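Local coordinates for hemolysins related proteins containing CBS domains (Klebsiella pneumoniae subsp. pneumoniae, PDB 3HF7), which is of unknown function, binds AMP through its CBS-domain pair, and belongs to a membrane-protein family generally assigned flavin adenine dinucleotide binding, at residues V39-R42 with D43-D47; S50-V54 with R55-R59. One frame throughout, in Å; residues are numbered along the deposited sequence.

Overall arrangement
Both contacts are local; they follow one another along the chain, and both reach one small sheet of the CBS-domain pair, where strands 37-41 and 48-53 run antiparallel. Contact 1 closes the loop between these strands; contact 2 takes the chain from the second strand into helix 54-61. The first is a surface contact, rich in polar groups and held by an arginine-aspartate salt bridge, with Val39 its buried member. The second is partly buried and rests on main-chain bonds at a helix start, with apolar side chains beside them. Their centres are about 16 Å apart, yet Leu40 N lies 2.9 Å from Ser50 O, a probable hydrogen bond. The side chain of Val39 lies about 5 Å from the bound AMP and that of Val54 about 7 Å.

Contact 1 (V39-R42 with D43-D47); sequences VLYR and DSLDD
Arg42 extends from the strand end with CG anti to the backbone N (chi1 -153°) and then bends at chi3, which turns its guanidinium back to Asp47. The salt bridge rests on one carboxylate oxygen: Arg42 NH2 reaches Asp47 OD2 at 2.8 Å, on the syn side and somewhat out of the carboxylate plane, and NE adds a weak bond to the same atom. The two flat groups are well twisted, their planes 59° apart. The main chain closes the turn as well, with Arg42 N bonded to Asp47 O at 3.2 Å. Tyr41 takes chi1 62°, which sets CG between N and the carbonyl carbon and brings the ring against the backbone of 43-45. Asp43 N lies at the ring's edge and Leu45 N over one face, while Ser44 N comes obliquely to 3.4 Å from Tyr41 CD1. Leu45 CD2 touches Tyr41 CD2 at 4.0 Å. The same methyl meets Val39 CG1 at 4.1 Å, so Leu45 links the loop to the buried Val39. Outside the turn, Asp43 N is hydrogen-bonded to Asp18 OD1. With strands 37-41 and 48-53 adjacent and antiparallel, residues 39-47 form the strand end and connecting loop of a beta hairpin in a CBS-domain pair.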
ATOM      1  N   VAL A  39      -3.533   0.008  -2.537  1.00 25.31           N
ATOM      2  CA  VAL A  39      -2.703  -0.217  -3.712  1.00 24.91           C
ATOM      3  C   VAL A  39      -3.502   0.080  -4.971  1.00 25.05           C
ATOM      4  O   VAL A  39      -4.647  -0.352  -5.112  1.00 25.55           O
ATOM      5  CB  VAL A  39      -2.105  -1.662  -3.754  1.00 24.73           C
ATOM      6  CG1 VAL A  39      -1.097  -1.803  -4.891  1.00 24.04           C
ATOM      7  CG2 VAL A  39      -1.445  -2.027  -2.434  1.00 24.16           C
ATOM      8  N   LEU A  40      -2.892   0.839  -5.874  1.00 24.83           N
ATOM      9  CA  LEU A  40      -3.407   0.996  -7.226  1.00 24.47           C
ATOM     10  C   LEU A  40      -2.640   0.044  -8.133  1.00 24.85           C
ATOM     11  O   LEU A  40      -1.403   0.048  -8.153  1.00 24.71           O
ATOM     12  CB  LEU A  40      -3.240   2.446  -7.692  1.00 23.71           C
ATOM     13  CG  LEU A  40      -3.921   3.544  -6.860  1.00 22.61           C
ATOM     14  CD1 LEU A  40      -3.644   4.918  -7.494  1.00 21.20           C
ATOM     15  CD2 LEU A  40      -5.439   3.298  -6.680  1.00 18.52           C
ATOM     16  N   TYR A  41      -3.371  -0.786  -8.864  1.00 25.39           N
ATOM     17  CA  TYR A  41      -2.738  -1.701  -9.807  1.00 26.19           C
ATOM     18  C   TYR A  41      -3.561  -1.868 -11.090  1.00 27.16           C
ATOM     19  O   TYR A  41      -4.752  -1.516 -11.150  1.00 27.18           O
ATOM     20  CB  TYR A  41      -2.536  -3.069  -9.154  1.00 26.10           C
ATOM     21  CG  TYR A  41      -3.827  -3.741  -8.740  1.00 26.37           C
ATOM     22  CD1 TYR A  41      -4.629  -4.413  -9.675  1.00 27.54           C
ATOM     23  CD2 TYR A  41      -4.256  -3.702  -7.419  1.00 25.82           C
ATOM     24  CE1 TYR A  41      -5.816  -5.028  -9.283  1.00 26.75           C
ATOM     25  CE2 TYR A  41      -5.441  -4.304  -7.030  1.00 24.75           C
ATOM     26  CZ  TYR A  41      -6.206  -4.953  -7.952  1.00 25.45           C
ATOM     27  OH  TYR A  41      -7.367  -5.546  -7.529  1.00 27.70           O
ATOM     28  N   ARG A  42      -2.924  -2.435 -12.104  1.00 27.64           N
ATOM     29  CA  ARG A  42      -3.601  -2.740 -13.333  1.00 28.31           C
ATOM     30  C   ARG A  42      -3.728  -4.270 -13.430  1.00 28.44           C
ATOM     31  O   ARG A  42      -2.725  -4.978 -13.600  1.00 28.39           O
ATOM     32  CB  ARG A  42      -2.790  -2.162 -14.485  1.00 28.44           C
ATOM     33  CG  ARG A  42      -3.577  -1.819 -15.733  1.00 30.74           C
ATOM     34  CD  ARG A  42      -2.686  -1.041 -16.710  1.00 34.27           C
ATOM     35  NE  ARG A  42      -1.271  -1.335 -16.458  1.00 36.76           N
ATOM     36  CZ  ARG A  42      -0.326  -0.429 -16.175  1.00 38.03           C
ATOM     37  NH1 ARG A  42      -0.605   0.876 -16.128  1.00 38.34           N
ATOM     38  NH2 ARG A  42       0.920  -0.840 -15.957  1.00 38.70           N
ATOM     39  N   ASP A  43      -4.960  -4.772 -13.293  1.00 28.25           N
ATOM     40  CA  ASP A  43      -5.284  -6.199 -13.489  1.00 28.21           C
ATOM     41  C   ASP A  43      -5.093  -7.081 -12.269  1.00 28.31           C
ATOM     42  O   ASP A  43      -6.004  -7.803 -11.857  1.00 28.47           O
ATOM     43  CB  ASP A  43      -4.483  -6.795 -14.642  1.00 28.32           C
ATOM     44  CG  ASP A  43      -4.956  -6.305 -15.980  1.00 28.60           C
ATOM     45  OD1 ASP A  43      -6.173  -6.049 -16.109  1.00 28.54           O
ATOM     46  OD2 ASP A  43      -4.118  -6.185 -16.905  1.00 28.85           O
ATOM     47  N   SER A  44      -3.892  -7.046 -11.712  1.00 28.20           N
ATOM     48  CA  SER A  44      -3.590  -7.813 -10.521  1.00 28.00           C
ATOM     49  C   SER A  44      -2.303  -7.320  -9.878  1.00 27.89           C
ATOM     50  O   SER A  44      -1.597  -6.470 -10.428  1.00 27.62           O
ATOM     51  CB  SER A  44      -3.466  -9.309 -10.848  1.00 28.02           C
ATOM     52  OG  SER A  44      -2.225  -9.591 -11.480  1.00 27.70           O
ATOM     53  N   LEU A  45      -1.992  -7.902  -8.723  1.00 27.87           N
ATOM     54  CA  LEU A  45      -0.807  -7.555  -7.973  1.00 27.88           C
ATOM     55  C   LEU A  45       0.482  -7.969  -8.682  1.00 28.24           C
ATOM     56  O   LEU A  45       1.583  -7.804  -8.152  1.00 29.08           O
ATOM     57  CB  LEU A  45      -0.907  -8.125  -6.558  1.00 27.74           C
ATOM     58  CG  LEU A  45      -1.881  -7.297  -5.705  1.00 27.30           C
ATOM     59  CD1 LEU A  45      -2.181  -7.946  -4.355  1.00 26.19           C
ATOM     60  CD2 LEU A  45      -1.393  -5.850  -5.534  1.00 25.47           C
ATOM     61  N   ASP A  46       0.343  -8.478  -9.900  1.00 28.14           N
ATOM     62  CA  ASP A  46       1.487  -8.662 -10.762  1.00 28.23           C
ATOM     63  C   ASP A  46       1.902  -7.340 -11.329  1.00 28.18           C
ATOM     64  O   ASP A  46       2.989  -7.211 -11.880  1.00 28.42           O
ATOM     65  CB  ASP A  46       1.122  -9.562 -11.914  1.00 28.46           C
ATOM     66  CG  ASP A  46       0.984 -10.988 -11.497  1.00 29.73           C
ATOM     67  OD1 ASP A  46       1.267 -11.312 -10.310  1.00 30.79           O
ATOM     68  OD2 ASP A  46       0.597 -11.785 -12.372  1.00 30.47           O
ATOM     69  N   ASP A  47       1.018  -6.358 -11.223  1.00 28.12           N
ATOM     70  CA  ASP A  47       1.301  -5.047 -11.758  1.00 28.12           C
ATOM     71  C   ASP A  47       0.873  -3.914 -10.816  1.00 27.88           C
ATOM     72  O   ASP A  47       0.091  -3.034 -11.192  1.00 28.21           O
ATOM     73  CB  ASP A  47       0.679  -4.897 -13.152  1.00 28.07           C
ATOM     74  CG  ASP A  47       1.288  -3.756 -13.937  1.00 28.75           C
ATOM     75  OD1 ASP A  47       2.271  -3.139 -13.464  1.00 29.75           O
ATOM     76  OD2 ASP A  47       0.788  -3.470 -15.037  1.00 30.14           O
TER

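Contact 2 (S50-V54 with R55-R59); sequences SMLRV and REAYR
Arg53 and Val54 offer their carbonyl oxygens to the first turn of the helix, and main-chain hydrogen bonds carry much of the contact. Tyr58 N bonds to Val54 O at 2.9 Å, almost straight at 172° and nearly along the C=O axis. Ala57 N reaches Arg53 O at 3.2 Å in the carbonyl plane, and weak bonds from Glu56 N to Arg53 O and from Ala57 N to Val54 O give each oxygen a second donor. Arg53 therefore occupies the N-cap position, and the strand passes directly into the helix, the axes of the segments 50-53 and 55-59 at 63°, in one half of the CBS-domain pair; Arg37 on the neighbouring strand and Gly36 just before it, both of the AMP site, lie close by. Among apolar contacts, Val54 CG1, set anti to the backbone N (chi1 -178°), lies over one face of the Tyr58 ring in a CH-pi contact, 3.6 Å from the centroid and displaced toward the rim. Leu52 CD1 separately meets Ala57 CB at 3.6 Å, and both side chains also touch Leu30 of helix 23-31. Of the polar ends, Tyr58 OH bonds to Leu30 O. The Arg53 side chain runs alongside that of Glu56, but its NE pairs with Asp77, whereas Glu56 OE1 forms a salt bridge with Arg59 NH2 at 2.8 Å.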
ATOM      1  N   SER A  50       1.120   2.047  -7.600  1.00 27.48           N
ATOM      2  CA  SER A  50       1.376   3.058  -6.593  1.00 26.95           C
ATOM      3  C   SER A  50       0.586   2.807  -5.322  1.00 26.45           C
ATOM      4  O   SER A  50      -0.308   1.962  -5.274  1.00 26.13           O
ATOM      5  CB  SER A  50       1.052   4.433  -7.164  1.00 27.13           C
ATOM      6  OG  SER A  50      -0.196   4.393  -7.828  1.00 28.09           O
ATOM      7  N   MET A  51       0.948   3.540  -4.273  1.00 26.37           N
ATOM      8  CA  MET A  51       0.246   3.463  -3.003  1.00 26.11           C
ATOM      9  C   MET A  51      -0.466   4.797  -2.806  1.00 26.54           C
ATOM     10  O   MET A  51       0.155   5.855  -2.909  1.00 27.17           O
ATOM     11  CB  MET A  51       1.233   3.165  -1.874  1.00 24.92           C
ATOM     12  CG  MET A  51       0.595   2.880  -0.550  1.00 23.05           C
ATOM     13  SD  MET A  51      -0.151   1.242  -0.420  1.00 22.83           S
ATOM     14  CE  MET A  51       1.311   0.205  -0.612  1.00 20.94           C
ATOM     15  N   LEU A  52      -1.772   4.748  -2.561  1.00 26.99           N
ATOM     16  CA  LEU A  52      -2.598   5.954  -2.576  1.00 27.53           C
ATOM     17  C   LEU A  52      -3.093   6.211  -1.181  1.00 27.54           C
ATOM     18  O   LEU A  52      -3.698   5.321  -0.561  1.00 27.14           O
ATOM     19  CB  LEU A  52      -3.784   5.760  -3.532  1.00 27.98           C
ATOM     20  CG  LEU A  52      -4.666   6.894  -4.100  1.00 28.38           C
ATOM     21  CD1 LEU A  52      -6.040   6.937  -3.449  1.00 28.31           C
ATOM     22  CD2 LEU A  52      -4.004   8.274  -4.083  1.00 29.01           C
ATOM     23  N   ARG A  53      -2.814   7.412  -0.671  1.00 27.72           N
ATOM     24  CA  ARG A  53      -3.335   7.786   0.631  1.00 27.80           C
ATOM     25  C   ARG A  53      -4.762   8.169   0.408  1.00 27.82           C
ATOM     26  O   ARG A  53      -5.052   9.151  -0.269  1.00 27.79           O
ATOM     27  CB  ARG A  53      -2.535   8.922   1.243  1.00 27.93           C
ATOM     28  CG  ARG A  53      -1.148   8.477   1.594  1.00 28.28           C
ATOM     29  CD  ARG A  53      -0.265   9.605   2.014  1.00 29.95           C
ATOM     30  NE  ARG A  53       0.290  10.297   0.860  1.00 32.03           N
ATOM     31  CZ  ARG A  53      -0.084  11.517   0.477  1.00 34.28           C
ATOM     32  NH1 ARG A  53      -1.010  12.179   1.167  1.00 33.82           N
ATOM     33  NH2 ARG A  53       0.474  12.081  -0.596  1.00 35.00           N
ATOM     34  N   VAL A  54      -5.653   7.345   0.936  1.00 28.01           N
ATOM     35  CA  VAL A  54      -7.090   7.538   0.762  1.00 28.86           C
ATOM     36  C   VAL A  54      -7.543   8.952   1.183  1.00 29.22           C
ATOM     37  O   VAL A  54      -8.223   9.646   0.412  1.00 29.26           O
ATOM     38  CB  VAL A  54      -7.878   6.433   1.520  1.00 28.75           C
ATOM     39  CG1 VAL A  54      -9.343   6.578   1.306  1.00 29.25           C
ATOM     40  CG2 VAL A  54      -7.457   5.073   1.019  1.00 29.39           C
ATOM     41  N   ARG A  55      -7.129   9.368   2.387  1.00 29.84           N
ATOM     42  CA  ARG A  55      -7.480  10.673   2.959  1.00 30.51           C
ATOM     43  C   ARG A  55      -7.159  11.802   2.005  1.00 30.78           C
ATOM     44  O   ARG A  55      -7.900  12.778   1.923  1.00 31.30           O
ATOM     45  CB  ARG A  55      -6.758  10.905   4.292  1.00 30.90           C
ATOM     46  CG  ARG A  55      -6.624  12.372   4.670  1.00 30.85           C
ATOM     47  CD  ARG A  55      -6.659  12.573   6.171  1.00 32.59           C
ATOM     48  NE  ARG A  55      -5.336  12.838   6.724  1.00 32.82           N
ATOM     49  CZ  ARG A  55      -4.488  11.900   7.130  1.00 34.28           C
ATOM     50  NH1 ARG A  55      -4.797  10.586   7.056  1.00 35.60           N
ATOM     51  NH2 ARG A  55      -3.315  12.289   7.606  1.00 33.74           N
ATOM     52  N   GLU A  56      -6.049  11.658   1.294  1.00 30.83           N
ATOM     53  CA  GLU A  56      -5.644  12.600   0.280  1.00 31.13           C
ATOM     54  C   GLU A  56      -6.623  12.624  -0.892  1.00 31.38           C
ATOM     55  O   GLU A  56      -6.962  13.691  -1.420  1.00 31.72           O
ATOM     56  CB  GLU A  56      -4.279  12.197  -0.242  1.00 31.44           C
ATOM     57  CG  GLU A  56      -3.294  13.316  -0.368  1.00 33.27           C
ATOM     58  CD  GLU A  56      -3.955  14.640  -0.619  1.00 36.27           C
ATOM     59  OE1 GLU A  56      -3.901  15.115  -1.779  1.00 37.19           O
ATOM     60  OE2 GLU A  56      -4.532  15.197   0.346  1.00 37.65           O
ATOM     61  N   ALA A  57      -7.065  11.440  -1.311  1.00 31.21           N
ATOM     62  CA  ALA A  57      -7.930  11.322  -2.471  1.00 31.07           C
ATOM     63  C   ALA A  57      -9.272  11.967  -2.156  1.00 31.02           C
ATOM     64  O   ALA A  57      -9.803  12.764  -2.944  1.00 30.87           O
ATOM     65  CB  ALA A  57      -8.109   9.853  -2.839  1.00 30.93           C
ATOM     66  N   TYR A  58      -9.797  11.615  -0.985  1.00 30.81           N
ATOM     67  CA  TYR A  58     -11.034  12.180  -0.470  1.00 30.89           C
ATOM     68  C   TYR A  58     -10.961  13.684  -0.475  1.00 30.78           C
ATOM     69  O   TYR A  58     -11.885  14.354  -0.908  1.00 30.71           O
ATOM     70  CB  TYR A  58     -11.230  11.724   0.963  1.00 30.81           C
ATOM     71  CG  TYR A  58     -11.641  10.305   1.092  1.00 30.52           C
ATOM     72  CD1 TYR A  58     -11.722   9.477  -0.034  1.00 29.56           C
ATOM     73  CD2 TYR A  58     -11.935   9.771   2.346  1.00 30.43           C
ATOM     74  CE1 TYR A  58     -12.102   8.153   0.080  1.00 30.07           C
ATOM     75  CE2 TYR A  58     -12.318   8.437   2.479  1.00 30.74           C
ATOM     76  CZ  TYR A  58     -12.402   7.634   1.338  1.00 30.32           C
ATOM     77  OH  TYR A  58     -12.769   6.315   1.460  1.00 30.14           O
ATOM     78  N   ARG A  59      -9.843  14.197   0.025  1.00 30.91           N
ATOM     79  CA  ARG A  59      -9.600  15.616   0.083  1.00 31.16           C
ATOM     80  C   ARG A  59      -9.718  16.190  -1.324  1.00 31.05           C
ATOM     81  O   ARG A  59     -10.417  17.173  -1.532  1.00 31.21           O
ATOM     82  CB  ARG A  59      -8.216  15.893   0.674  1.00 31.21           C
ATOM     83  CG  ARG A  59      -7.956  17.342   0.983  1.00 32.19           C
ATOM     84  CD  ARG A  59      -6.476  17.613   1.134  1.00 34.35           C
ATOM     85  NE  ARG A  59      -6.088  18.784   0.345  1.00 37.20           N
ATOM     86  CZ  ARG A  59      -5.475  18.738  -0.846  1.00 38.38           C
ATOM     87  NH1 ARG A  59      -5.169  19.868  -1.487  1.00 38.23           N
ATOM     88  NH2 ARG A  59      -5.149  17.564  -1.393  1.00 39.76           N
TER